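PelD (Pseudomonas aeruginosa, PDB 4EU0) acts as a cyclic di-GMP effector involved in pellicle formation, this piece of the membrane protein joining a GAF domain to a GGDEF-family domain. Local coordinates at residues A[45-50]-A[67-72]; A[83-88]-A[134-139]; A[146-151]-A[171-176]; A[202-207]-A[251-256]; A[266-271]-A[286-291]. All coordinates share one frame; numbering follows the deposited sequence.

Overall arrangement
Followed from the N terminus, the five contacts close five successive loops, none within another and none crossing. Contact 1 folds the loop before helix 74-82 back onto strand 43-48; contact 2 then sets strand 86-87 against helix 133-150. Both reach the antiparallel sheet of the GAF domain, their centres about 17 Å apart. The centre of contact 3 lies about 4 Å from the chain's centre; this contact ties helix 133-150 to helix 162-181, joining the two family regions. On the far side of that centre, contact 4 pairs helices 198-207 and 236-253, and contact 5 fastens the end of helix 280-288 to strand 265-272, both within the GGDEF-family domain.

Contact 1: residues A[45-50]-A[67-72]; sequences GLYRVR and PALDAD
Leu69 presses one methyl onto the ring of Tyr47, pinning the loop that follows strand 61-63 to strand 43-48, a member of the antiparallel sheet of the GAF domain. The fit is tight. Leu69 CD1 sits 3.4 Å from the centroid of the Tyr47 ring and only 5° off its normal, a CH-pi contact over the middle of one face. The second touch comes from the branch point: Leu69 CG lies 3.5 Å from Tyr47 CZ, so the leucine spans the ring from its centre to its hydroxyl end. The two side chains arrive from opposite directions, and in Tyr47 CG stands anti to the carbonyl carbon (chi1 -51°), which brings the broad ring face round to the loop. A flat aromatic suits the strand because it offers a wide apolar surface; a branched leucine suits the loop because one methyl of its fork can point its C-H bonds into that surface. Tyr47 is further packed by Leu120 and Ala122 of strand 117-123, while Leu69 also touches Val76 of helix 74-82. The other side is loose: Pro67 and Ala68 are exposed and their CB atoms set off away from the strand. Buried by the contact, Tyr47 OH has no polar partner in the model; Pro67 O stays 4.2 Å from it, and Gly45 CA is 4.0 Å from that OH, where a CB would collide with it.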
# COMPACT_ATOMS: atom_id res chain seq x y z
N GLY A 45 -2.29 -19.19 13.27
CA GLY A 45 -3.68 -19.18 12.83
C GLY A 45 -4.12 -17.80 12.40
O GLY A 45 -3.61 -16.79 12.90
N LEU A 46 -5.08 -17.75 11.47
CA LEU A 46 -5.65 -16.49 11.00
C LEU A 46 -7.13 -16.43 11.36
O LEU A 46 -7.89 -17.36 11.05
CB LEU A 46 -5.47 -16.35 9.49
CG LEU A 46 -5.85 -15.01 8.86
CD1 LEU A 46 -4.90 -13.88 9.29
CD2 LEU A 46 -5.86 -15.14 7.35
N TYR A 47 -7.54 -15.34 12.00
CA TYR A 47 -8.91 -15.20 12.53
C TYR A 47 -9.56 -13.90 12.08
O TYR A 47 -8.89 -12.89 11.94
CB TYR A 47 -8.88 -15.26 14.06
CG TYR A 47 -8.12 -16.45 14.59
CD1 TYR A 47 -8.76 -17.65 14.83
CD2 TYR A 47 -6.74 -16.37 14.83
CE1 TYR A 47 -8.07 -18.75 15.31
CE2 TYR A 47 -6.04 -17.46 15.30
CZ TYR A 47 -6.71 -18.65 15.54
OH TYR A 47 -6.03 -19.74 16.02
N ARG A 48 -10.88 -13.93 11.87
CA ARG A 48 -11.61 -12.70 11.57
C ARG A 48 -11.81 -11.89 12.85
O ARG A 48 -12.07 -12.45 13.91
CB ARG A 48 -12.97 -13.02 10.93
CG ARG A 48 -13.81 -11.78 10.63
CD ARG A 48 -15.22 -12.13 10.16
NE ARG A 48 -15.23 -12.85 8.89
CZ ARG A 48 -15.10 -12.30 7.68
NH1 ARG A 48 -14.92 -10.99 7.54
NH2 ARG A 48 -15.13 -13.07 6.60
N VAL A 49 -11.69 -10.57 12.73
CA VAL A 49 -11.95 -9.68 13.85
C VAL A 49 -13.23 -8.89 13.58
O VAL A 49 -13.37 -8.28 12.52
CB VAL A 49 -10.77 -8.73 14.11
CG1 VAL A 49 -11.12 -7.70 15.18
CG2 VAL A 49 -9.54 -9.53 14.54
N ARG A 50 -14.16 -8.92 14.54
CA ARG A 50 -15.45 -8.23 14.42
C ARG A 50 -15.29 -6.71 14.54
O ARG A 50 -14.20 -6.22 14.86
CB ARG A 50 -16.44 -8.73 15.47
CG ARG A 50 -16.55 -10.23 15.56
CD ARG A 50 -17.79 -10.63 16.35
NE ARG A 50 -17.57 -11.84 17.15
CZ ARG A 50 -17.58 -13.08 16.67
NH1 ARG A 50 -17.80 -13.30 15.38
NH2 ARG A 50 -17.37 -14.10 17.49
N PRO A 67 -3.30 -24.88 18.08
CA PRO A 67 -4.21 -24.97 19.23
C PRO A 67 -5.29 -23.88 19.18
O PRO A 67 -5.02 -22.78 18.70
CB PRO A 67 -3.30 -24.75 20.43
CG PRO A 67 -2.18 -23.92 19.90
CD PRO A 67 -1.98 -24.36 18.48
N ALA A 68 -6.48 -24.19 19.67
CA ALA A 68 -7.61 -23.27 19.63
C ALA A 68 -7.37 -21.97 20.40
O ALA A 68 -6.72 -21.97 21.45
CB ALA A 68 -8.87 -23.96 20.14
N LEU A 69 -7.88 -20.85 19.87
CA LEU A 69 -7.86 -19.57 20.59
C LEU A 69 -8.90 -19.61 21.70
O LEU A 69 -10.09 -19.76 21.44
CB LEU A 69 -8.20 -18.40 19.65
CG LEU A 69 -7.15 -17.66 18.82
CD1 LEU A 69 -7.81 -16.42 18.24
CD2 LEU A 69 -5.91 -17.27 19.61
N ASP A 70 -8.44 -19.48 22.95
CA ASP A 70 -9.32 -19.59 24.12
C ASP A 70 -10.18 -18.34 24.33
O ASP A 70 -10.47 -17.61 23.38
CB ASP A 70 -8.52 -19.95 25.38
CG ASP A 70 -7.37 -19.00 25.66
OD1 ASP A 70 -7.48 -17.79 25.36
OD2 ASP A 70 -6.34 -19.46 26.20
N ALA A 71 -10.58 -18.11 25.58
CA ALA A 71 -11.43 -16.97 25.95
C ALA A 71 -10.70 -15.64 25.73
O ALA A 71 -10.66 -15.14 24.61
CB ALA A 71 -11.92 -17.10 27.39
N ASP A 72 -10.13 -15.07 26.79
CA ASP A 72 -9.45 -13.78 26.67
C ASP A 72 -7.94 -13.85 26.93
O ASP A 72 -7.44 -13.31 27.91
CB ASP A 72 -10.13 -12.72 27.54
CG ASP A 72 -10.20 -13.11 29.00
OD1 ASP A 72 -10.92 -14.07 29.34
OD2 ASP A 72 -9.54 -12.43 29.82

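Contact 2: residues A[83-88]-A[134-139]; sequences GELVSV and RTFSLL
Leu85 reaches across to Phe136 with both methyls. Its CD1 makes a very short, tight contact with the helix backbone, 3.1 Å from Phe136 O, and also packs 3.8 Å from Phe136 CB. The other branch, Leu85 CD2, lies 4.0 Å from Phe136 CG at the root of the ring. CG of Leu85 is turned anti to its own backbone N (chi1 -178°), which extends the fork toward the helix; there the two side chains cross at about a right angle. Further along, Ser87 meets the far end of the ring: its OG is 3.5 Å from Phe136 CE2 and its CB 3.7 Å from Phe136 CZ. A small serine lets strand and aromatic ring approach closely here. Strand 86-87 forms one border of the five-stranded antiparallel sheet of the GAF domain, and the contact packs helix 133-150 against it. Alternation along the extended chain sends Leu85 and Ser87 to this helix and Val86 to helix 74-82 instead. In the next shell Val106 of the adjoining strand touches both Ser87 and Phe136, and Phe131 meets the Phe136 ring edge-to-face. Near the start of the helix, Asn132 OD1 accepts a hydrogen bond from Thr135 N, one residue ahead of Phe136.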
# COMPACT_ATOMS: atom_id res chain seq x y z
N GLY A 83 -4.44 -2.17 18.57
CA GLY A 83 -4.42 -2.20 17.10
C GLY A 83 -3.00 -2.32 16.57
O GLY A 83 -2.68 -1.80 15.50
N GLU A 84 -2.15 -3.01 17.33
CA GLU A 84 -0.72 -3.12 17.02
C GLU A 84 -0.22 -4.53 17.29
O GLU A 84 -0.79 -5.27 18.09
CB GLU A 84 0.11 -2.16 17.88
CG GLU A 84 -0.02 -0.69 17.54
CD GLU A 84 0.67 0.21 18.57
OE1 GLU A 84 1.31 -0.33 19.51
OE2 GLU A 84 0.56 1.45 18.44
N LEU A 85 0.87 -4.87 16.61
CA LEU A 85 1.61 -6.10 16.87
C LEU A 85 2.08 -6.13 18.32
O LEU A 85 2.64 -5.15 18.83
CB LEU A 85 2.81 -6.17 15.93
CG LEU A 85 3.74 -7.39 15.96
CD1 LEU A 85 4.39 -7.50 14.61
CD2 LEU A 85 4.80 -7.32 17.06
N VAL A 86 1.85 -7.25 18.98
CA VAL A 86 2.34 -7.45 20.34
C VAL A 86 3.00 -8.83 20.44
O VAL A 86 2.52 -9.81 19.87
CB VAL A 86 1.21 -7.31 21.40
CG1 VAL A 86 0.66 -5.88 21.43
CG2 VAL A 86 0.10 -8.31 21.13
N SER A 87 4.12 -8.89 21.15
CA SER A 87 4.81 -10.15 21.38
C SER A 87 5.00 -10.41 22.86
O SER A 87 4.96 -9.48 23.67
CB SER A 87 6.16 -10.17 20.66
OG SER A 87 6.99 -9.12 21.11
N VAL A 88 5.20 -11.67 23.21
CA VAL A 88 5.59 -12.05 24.58
C VAL A 88 7.11 -12.20 24.62
O VAL A 88 7.63 -13.26 24.99
CB VAL A 88 4.91 -13.36 25.04
CG1 VAL A 88 4.83 -13.42 26.56
CG2 VAL A 88 3.53 -13.48 24.46
N ARG A 134 13.17 -7.06 13.75
CA ARG A 134 13.27 -7.08 12.29
C ARG A 134 12.12 -7.87 11.64
O ARG A 134 11.49 -7.40 10.70
CB ARG A 134 14.64 -7.63 11.84
CG ARG A 134 14.78 -7.72 10.32
CD ARG A 134 16.04 -8.44 9.89
NE ARG A 134 16.00 -8.73 8.45
CZ ARG A 134 17.02 -9.19 7.73
NH1 ARG A 134 18.19 -9.43 8.30
NH2 ARG A 134 16.85 -9.42 6.44
N THR A 135 11.85 -9.06 12.17
CA THR A 135 10.77 -9.91 11.65
C THR A 135 9.40 -9.33 12.02
O THR A 135 8.48 -9.31 11.19
CB THR A 135 10.91 -11.36 12.14
OG1 THR A 135 12.24 -11.82 11.90
CG2 THR A 135 9.91 -12.29 11.44
N PHE A 136 9.27 -8.83 13.25
CA PHE A 136 8.03 -8.20 13.69
C PHE A 136 7.66 -7.05 12.75
O PHE A 136 6.50 -6.91 12.36
CB PHE A 136 8.14 -7.67 15.13
CG PHE A 136 8.38 -8.74 16.16
CD1 PHE A 136 8.10 -10.08 15.90
CD2 PHE A 136 8.89 -8.39 17.41
CE1 PHE A 136 8.33 -11.06 16.86
CE2 PHE A 136 9.12 -9.36 18.38
CZ PHE A 136 8.83 -10.70 18.10
N SER A 137 8.65 -6.24 12.36
CA SER A 137 8.41 -5.12 11.47
C SER A 137 7.91 -5.62 10.12
O SER A 137 6.96 -5.08 9.57
CB SER A 137 9.66 -4.24 11.31
OG SER A 137 9.99 -3.64 12.55
N LEU A 138 8.53 -6.67 9.60
CA LEU A 138 8.10 -7.21 8.31
C LEU A 138 6.68 -7.79 8.36
O LEU A 138 5.90 -7.61 7.43
CB LEU A 138 9.15 -8.21 7.80
CG LEU A 138 8.82 -9.54 7.15
CD1 LEU A 138 9.99 -9.94 6.26
CD2 LEU A 138 8.65 -10.55 8.28
N LEU A 139 6.35 -8.48 9.45
CA LEU A 139 4.99 -9.00 9.66
C LEU A 139 3.95 -7.88 9.72
O LEU A 139 2.87 -7.97 9.10
CB LEU A 139 4.95 -9.80 10.97
CG LEU A 139 4.87 -11.33 11.00
CD1 LEU A 139 5.27 -12.02 9.71
CD2 LEU A 139 5.65 -11.88 12.19

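Contact 3: residues A[146-151]-A[171-176]; sequences IADLLQ and LKRSLL
Asp148 and Arg173 form a bidentate salt bridge in which each carboxylate oxygen receives its own N-H. Arg173 NE donates to Asp148 OD2 at 2.7 Å, and Arg173 NH1 to Asp148 OD1 at 2.9 Å, with nearly straight N-H...O angles of 165° and 167°. Both oxygens are met on their syn sides and lie close to the guanidinium plane, although the two flat groups are turned 38° apart. The arginine chain bends at chi2 and chi3 to offer this side-on edge. Arginine suits the place because two N-H groups on one side match the two oxygens of the buried aspartate. The bridge links helix 133-150 of the GAF region with helix 162-181 of the GGDEF-family region. Two further bonds, both weak, come from the GAF sheet and the turn beyond it: Thr113 N donates to Asp148 OD1, and Arg173 NH1 donates to Val111 O. Over one guanidinium face, Leu176 CD1 lies 3.9 Å above the plane, an apolar cover from the next turn of the arginine's helix.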
# COMPACT_ATOMS: atom_id res chain seq x y z
N ILE A 146 -1.92 -6.15 3.36
CA ILE A 146 -2.95 -7.13 3.06
C ILE A 146 -4.34 -6.61 3.43
O ILE A 146 -5.28 -6.76 2.66
CB ILE A 146 -2.69 -8.48 3.76
CG1 ILE A 146 -1.43 -9.13 3.18
CG2 ILE A 146 -3.90 -9.43 3.57
CD1 ILE A 146 -0.84 -10.24 4.05
N ALA A 147 -4.45 -5.99 4.61
CA ALA A 147 -5.71 -5.41 5.06
C ALA A 147 -6.29 -4.42 4.06
O ALA A 147 -7.50 -4.42 3.82
CB ALA A 147 -5.53 -4.74 6.42
N ASP A 148 -5.43 -3.58 3.47
CA ASP A 148 -5.86 -2.60 2.47
C ASP A 148 -6.44 -3.27 1.23
O ASP A 148 -7.45 -2.83 0.69
CB ASP A 148 -4.69 -1.73 2.00
CG ASP A 148 -4.19 -0.80 3.07
OD1 ASP A 148 -4.85 -0.67 4.12
OD2 ASP A 148 -3.11 -0.21 2.84
N LEU A 149 -5.75 -4.32 0.80
CA LEU A 149 -6.14 -5.06 -0.40
C LEU A 149 -7.53 -5.70 -0.27
O LEU A 149 -8.27 -5.79 -1.26
CB LEU A 149 -5.06 -6.09 -0.76
CG LEU A 149 -3.76 -5.52 -1.35
CD1 LEU A 149 -2.74 -6.62 -1.56
CD2 LEU A 149 -4.02 -4.78 -2.66
N LEU A 150 -7.88 -6.10 0.94
CA LEU A 150 -9.18 -6.72 1.21
C LEU A 150 -10.35 -5.73 1.16
O LEU A 150 -11.50 -6.12 0.98
CB LEU A 150 -9.16 -7.45 2.56
CG LEU A 150 -8.14 -8.59 2.70
CD1 LEU A 150 -8.07 -9.05 4.15
CD2 LEU A 150 -8.50 -9.77 1.79
N GLN A 151 -10.04 -4.44 1.29
CA GLN A 151 -11.07 -3.39 1.35
C GLN A 151 -11.63 -2.92 0.00
O GLN A 151 -12.43 -1.98 -0.04
CB GLN A 151 -10.58 -2.19 2.16
CG GLN A 151 -10.47 -2.44 3.67
CD GLN A 151 -11.82 -2.63 4.37
OE1 GLN A 151 -12.80 -3.06 3.76
NE2 GLN A 151 -11.86 -2.32 5.66
N LEU A 171 -1.59 6.13 -1.14
CA LEU A 171 -0.81 7.25 -0.61
C LEU A 171 -0.78 7.22 0.92
O LEU A 171 0.28 7.38 1.52
CB LEU A 171 -1.35 8.59 -1.11
CG LEU A 171 -0.66 9.85 -0.57
CD1 LEU A 171 0.82 9.89 -0.89
CD2 LEU A 171 -1.38 11.07 -1.15
N LYS A 172 -1.93 7.00 1.55
CA LYS A 172 -1.96 6.97 3.02
C LYS A 172 -1.12 5.81 3.53
O LYS A 172 -0.36 5.96 4.47
CB LYS A 172 -3.38 6.88 3.56
CG LYS A 172 -3.43 7.08 5.07
CD LYS A 172 -4.85 7.08 5.61
CE LYS A 172 -4.83 7.36 7.10
NZ LYS A 172 -6.20 7.49 7.67
N ARG A 173 -1.26 4.65 2.89
CA ARG A 173 -0.44 3.51 3.29
C ARG A 173 1.05 3.81 3.14
O ARG A 173 1.84 3.49 4.02
CB ARG A 173 -0.80 2.27 2.48
CG ARG A 173 0.04 1.05 2.85
CD ARG A 173 -0.01 0.71 4.37
NE ARG A 173 -1.37 0.38 4.79
CZ ARG A 173 -1.74 0.15 6.05
NH1 ARG A 173 -3.02 -0.14 6.32
NH2 ARG A 173 -0.86 0.23 7.04
N SER A 174 1.43 4.46 2.04
CA SER A 174 2.83 4.85 1.87
C SER A 174 3.31 5.86 2.92
O SER A 174 4.48 5.81 3.34
CB SER A 174 3.09 5.35 0.46
OG SER A 174 3.12 4.28 -0.47
N LEU A 175 2.43 6.78 3.33
CA LEU A 175 2.75 7.71 4.42
C LEU A 175 2.94 6.98 5.75
O LEU A 175 3.85 7.29 6.50
CB LEU A 175 1.71 8.82 4.55
CG LEU A 175 1.69 9.83 3.41
CD1 LEU A 175 0.42 10.65 3.49
CD2 LEU A 175 2.96 10.72 3.42
N LEU A 176 2.08 5.99 6.01
CA LEU A 176 2.20 5.14 7.19
C LEU A 176 3.49 4.30 7.15
O LEU A 176 4.19 4.22 8.16
CB LEU A 176 0.97 4.26 7.37
CG LEU A 176 -0.34 4.96 7.76
CD1 LEU A 176 -1.52 4.07 7.41
CD2 LEU A 176 -0.35 5.35 9.24

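Contact 4: residues A[202-207]-A[251-256]; sequences QRLLEG and AERFGQ
Two helices of the GGDEF-family domain, 198-207 and 236-253, meet at their surface where Leu204 lies against Arg253 at the end of helix 236-253 and Phe254 just beyond it. Leu204 CD2 makes the closest approach: it is 3.6 Å from Arg253 CB and 3.9 Å from Phe254 CE2. The second methyl joins in, Leu204 CD1 lying 3.8 Å from Arg253 CB, so the leucine fork straddles the root of the arginine. Here the arginine serves through its aliphatic carbons, which can cover an apolar methyl while its charged end can reach an acidic partner. Its chain bends at chi2 (63°), folding back beside the following residue. Arg253 CG lies 3.5 Å above the Phe254 ring, toward its rim, and Phe254 CE1 lies 3.7 Å above the guanidinium plane. The charge itself is held by a salt bridge from Arg253 NH2 to Glu200 OE1, one turn before Leu204 on the partner helix. Leu204 also touches Leu249 and Phe250 of helix 236-253. On another flank of helix 198-207, Gln202 NE2 donates to Glu206 OE2 at 2.9 Å, a bond across one helical turn. The side chain of Leu204 lies about 12 Å from the bound cyclic di-GMP: helix 236-253 supplies Arg245 to that pocket, and helix 198-207 leads into Arg210 and Asp213, the spacing of the RxxD motif of the inhibitory site of many diguanylate cyclases.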
# COMPACT_ATOMS: atom_id res chain seq x y z
N GLN A 202 0.22 12.70 -21.74
CA GLN A 202 -0.54 12.07 -20.65
C GLN A 202 -0.84 10.61 -20.96
O GLN A 202 -0.70 9.74 -20.09
CB GLN A 202 -1.82 12.83 -20.35
CG GLN A 202 -2.49 12.39 -19.04
CD GLN A 202 -3.77 13.15 -18.77
OE1 GLN A 202 -3.76 14.38 -18.63
NE2 GLN A 202 -4.89 12.43 -18.70
N ARG A 203 -1.23 10.33 -22.20
CA ARG A 203 -1.55 8.96 -22.58
C ARG A 203 -0.33 8.05 -22.47
O ARG A 203 -0.45 6.89 -22.06
CB ARG A 203 -2.14 8.90 -23.99
CG ARG A 203 -3.56 9.39 -24.05
CD ARG A 203 -4.03 9.54 -25.48
NE ARG A 203 -5.45 9.90 -25.54
CZ ARG A 203 -6.45 9.02 -25.52
NH1 ARG A 203 -6.20 7.71 -25.45
NH2 ARG A 203 -7.70 9.45 -25.58
N LEU A 204 0.84 8.58 -22.83
CA LEU A 204 2.07 7.81 -22.69
C LEU A 204 2.39 7.55 -21.22
O LEU A 204 2.76 6.45 -20.83
CB LEU A 204 3.24 8.50 -23.42
CG LEU A 204 4.51 7.66 -23.61
CD1 LEU A 204 4.29 6.55 -24.62
CD2 LEU A 204 5.68 8.54 -24.04
N LEU A 205 2.22 8.58 -20.38
CA LEU A 205 2.44 8.42 -18.94
C LEU A 205 1.45 7.40 -18.35
O LEU A 205 1.85 6.52 -17.58
CB LEU A 205 2.35 9.78 -18.24
CG LEU A 205 3.52 10.74 -18.49
CD1 LEU A 205 3.13 12.13 -18.00
CD2 LEU A 205 4.82 10.24 -17.80
N GLU A 206 0.18 7.48 -18.74
CA GLU A 206 -0.81 6.50 -18.29
C GLU A 206 -0.41 5.07 -18.67
O GLU A 206 -0.52 4.17 -17.85
CB GLU A 206 -2.20 6.81 -18.85
CG GLU A 206 -2.80 8.11 -18.32
CD GLU A 206 -4.12 8.42 -19.00
OE1 GLU A 206 -4.91 7.48 -19.26
OE2 GLU A 206 -4.38 9.61 -19.29
N GLY A 207 0.08 4.88 -19.89
CA GLY A 207 0.42 3.54 -20.37
C GLY A 207 1.64 2.95 -19.69
O GLY A 207 1.84 1.74 -19.74
N ALA A 251 11.34 8.87 -25.71
CA ALA A 251 12.19 8.95 -26.90
C ALA A 251 11.62 8.10 -28.03
O ALA A 251 11.64 8.52 -29.18
CB ALA A 251 13.63 8.52 -26.59
N GLU A 252 11.10 6.92 -27.69
CA GLU A 252 10.47 6.05 -28.69
C GLU A 252 9.21 6.71 -29.25
O GLU A 252 8.96 6.68 -30.46
CB GLU A 252 10.13 4.69 -28.08
CG GLU A 252 11.34 3.78 -27.87
CD GLU A 252 10.97 2.41 -27.30
OE1 GLU A 252 9.76 2.11 -27.13
OE2 GLU A 252 11.92 1.63 -27.01
N ARG A 253 8.41 7.30 -28.37
CA ARG A 253 7.11 7.84 -28.76
C ARG A 253 7.21 9.13 -29.57
O ARG A 253 6.53 9.28 -30.58
CB ARG A 253 6.23 8.05 -27.53
CG ARG A 253 4.92 8.78 -27.79
CD ARG A 253 3.99 8.00 -28.72
NE ARG A 253 2.79 8.78 -28.95
CZ ARG A 253 2.69 9.78 -29.82
NH1 ARG A 253 3.71 10.10 -30.61
NH2 ARG A 253 1.54 10.43 -29.92
N PHE A 254 8.04 10.06 -29.11
CA PHE A 254 8.13 11.38 -29.70
C PHE A 254 9.53 11.48 -30.31
O PHE A 254 10.25 10.49 -30.33
CB PHE A 254 7.91 12.45 -28.62
CG PHE A 254 6.56 12.39 -27.96
CD1 PHE A 254 5.42 12.89 -28.61
CD2 PHE A 254 6.41 11.85 -26.68
CE1 PHE A 254 4.17 12.85 -27.99
CE2 PHE A 254 5.17 11.81 -26.05
CZ PHE A 254 4.05 12.31 -26.70
N GLY A 255 9.92 12.63 -30.82
CA GLY A 255 11.32 12.75 -31.30
C GLY A 255 12.43 12.19 -30.40
O GLY A 255 12.32 12.18 -29.17
N GLN A 256 13.51 11.70 -31.01
CA GLN A 256 14.76 11.47 -30.30
C GLN A 256 15.34 12.84 -29.93
O GLN A 256 16.00 13.00 -28.90
CB GLN A 256 15.75 10.68 -31.17
CG GLN A 256 16.89 10.00 -30.42
CD GLN A 256 16.41 8.89 -29.50
OE1 GLN A 256 15.83 7.89 -29.94
NE2 GLN A 256 16.68 9.04 -28.21

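Contact 5: residues A[266-271]-A[286-291]; sequences RIRQYE and FNECGL
Arg268 NH1 donates to a water 2.7 Å away, and that water in turn donates to Glu288 OE2 at 3.2 Å. The water thus relays between opposite charges that do not touch, Arg268 NH1 and Glu288 OE2 being 4.3 Å apart, with guanidinium and carboxylate planes turned 90° to each other. The direct contact is of another kind. Glu288 O sits over the centre of one guanidinium face, 3.4 Å above its plane, rather than at an N-H edge. This carbonyl belongs to the last turn of helix 280-288, where the helix end would be expected to carry some negative potential, so a cationic face is probably a favourable neighbour. Lower on the arginine chain, Arg268 CD packs 3.9 Å from Cys289 SG, a small, weakly polar group suited to a buried place beside methylene carbons. CG of Arg268 is anti to the carbonyl carbon (chi1 -63°), and a bend at chi2 carries the long chain over the helix end. Arg268 NH2 forms a salt bridge with Glu191 OE1 of strand 185-192, which helps to fix the guanidinium. The arginine thus stands on border strand 265-272, in antiparallel pairing with 185-192, and reaches over to helix 280-288, where it also touches Phe284; Cys289 meanwhile rests on Ala189 of strand 185-192.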
# COMPACT_ATOMS: atom_id res chain seq x y z
N ARG A 266 6.83 19.59 -16.98
CA ARG A 266 7.54 20.07 -15.79
C ARG A 266 7.48 18.96 -14.75
O ARG A 266 6.39 18.57 -14.34
CB ARG A 266 6.88 21.34 -15.23
CG ARG A 266 7.20 22.63 -15.98
CD ARG A 266 7.29 23.81 -15.00
NE ARG A 266 8.16 23.48 -13.87
CZ ARG A 266 9.34 24.03 -13.61
NH1 ARG A 266 9.83 24.98 -14.40
NH2 ARG A 266 10.03 23.64 -12.55
N ILE A 267 8.63 18.42 -14.35
CA ILE A 267 8.68 17.32 -13.38
C ILE A 267 8.89 17.85 -11.96
O ILE A 267 9.80 18.64 -11.71
CB ILE A 267 9.84 16.33 -13.69
CG1 ILE A 267 9.74 15.80 -15.12
CG2 ILE A 267 9.86 15.17 -12.67
CD1 ILE A 267 11.09 15.32 -15.66
N ARG A 268 8.04 17.41 -11.04
CA ARG A 268 8.17 17.75 -9.63
C ARG A 268 8.15 16.44 -8.87
O ARG A 268 7.32 15.58 -9.14
CB ARG A 268 7.00 18.64 -9.19
CG ARG A 268 6.92 20.01 -9.89
CD ARG A 268 5.44 20.43 -10.09
NE ARG A 268 5.27 21.71 -10.80
CZ ARG A 268 5.76 22.87 -10.38
NH1 ARG A 268 6.47 22.90 -9.26
NH2 ARG A 268 5.56 23.99 -11.06
N GLN A 269 9.08 16.29 -7.94
CA GLN A 269 9.25 15.03 -7.22
C GLN A 269 9.17 15.28 -5.72
O GLN A 269 9.67 16.29 -5.23
CB GLN A 269 10.61 14.43 -7.58
CG GLN A 269 10.91 13.06 -7.00
CD GLN A 269 12.27 12.51 -7.42
OE1 GLN A 269 12.89 12.97 -8.38
NE2 GLN A 269 12.74 11.51 -6.69
N TYR A 270 8.51 14.37 -5.01
CA TYR A 270 8.43 14.42 -3.56
C TYR A 270 8.77 13.05 -3.00
O TYR A 270 8.04 12.08 -3.23
CB TYR A 270 7.02 14.86 -3.14
CG TYR A 270 6.83 14.99 -1.64
CD1 TYR A 270 7.03 16.21 -1.00
CD2 TYR A 270 6.45 13.89 -0.87
CE1 TYR A 270 6.85 16.33 0.37
CE2 TYR A 270 6.27 14.00 0.50
CZ TYR A 270 6.48 15.23 1.11
OH TYR A 270 6.31 15.35 2.47
N GLU A 271 9.87 12.97 -2.25
CA GLU A 271 10.25 11.69 -1.62
C GLU A 271 9.62 11.60 -0.25
O GLU A 271 9.82 12.48 0.59
CB GLU A 271 11.77 11.55 -1.52
CG GLU A 271 12.47 11.20 -2.83
CD GLU A 271 13.90 10.72 -2.61
OE1 GLU A 271 14.27 10.47 -1.45
OE2 GLU A 271 14.65 10.59 -3.60
N PHE A 286 -0.58 21.28 -2.94
CA PHE A 286 -1.55 22.38 -2.96
C PHE A 286 -1.01 23.75 -3.36
O PHE A 286 -1.78 24.67 -3.67
CB PHE A 286 -2.30 22.50 -1.62
CG PHE A 286 -3.09 21.28 -1.25
CD1 PHE A 286 -3.51 20.37 -2.22
CD2 PHE A 286 -3.45 21.06 0.08
CE1 PHE A 286 -4.24 19.24 -1.87
CE2 PHE A 286 -4.19 19.93 0.44
CZ PHE A 286 -4.59 19.03 -0.54
N ASN A 287 0.31 23.90 -3.29
CA ASN A 287 0.96 25.13 -3.72
C ASN A 287 1.74 24.90 -5.00
O ASN A 287 1.45 25.50 -6.04
CB ASN A 287 1.85 25.70 -2.61
CG ASN A 287 2.62 26.94 -3.04
OD1 ASN A 287 3.52 26.86 -3.88
ND2 ASN A 287 2.29 28.08 -2.46
N GLU A 288 2.73 24.01 -4.94
CA GLU A 288 3.62 23.78 -6.08
C GLU A 288 2.90 23.21 -7.30
O GLU A 288 3.11 23.68 -8.42
CB GLU A 288 4.79 22.89 -5.69
CG GLU A 288 5.67 23.45 -4.58
CD GLU A 288 6.89 22.60 -4.33
OE1 GLU A 288 6.94 21.93 -3.28
OE2 GLU A 288 7.80 22.59 -5.19
N CYS A 289 2.06 22.20 -7.08
CA CYS A 289 1.33 21.56 -8.18
C CYS A 289 0.00 22.24 -8.49
O CYS A 289 -0.63 21.94 -9.50
CB CYS A 289 1.09 20.07 -7.89
SG CYS A 289 2.59 19.09 -7.72
N GLY A 290 -0.42 23.15 -7.61
CA GLY A 290 -1.63 23.95 -7.82
C GLY A 290 -2.91 23.15 -7.68
O GLY A 290 -3.91 23.45 -8.34
N LEU A 291 -2.88 22.14 -6.82
CA LEU A 291 -4.03 21.27 -6.60
C LEU A 291 -4.75 21.68 -5.33
O LEU A 291 -4.34 22.63 -4.65
CB LEU A 291 -3.59 19.80 -6.54
CG LEU A 291 -2.73 19.24 -7.69
CD1 LEU A 291 -2.25 17.83 -7.39
CD2 LEU A 291 -3.48 19.28 -9.03
O HOH W 1 7.02 24.75 -7.42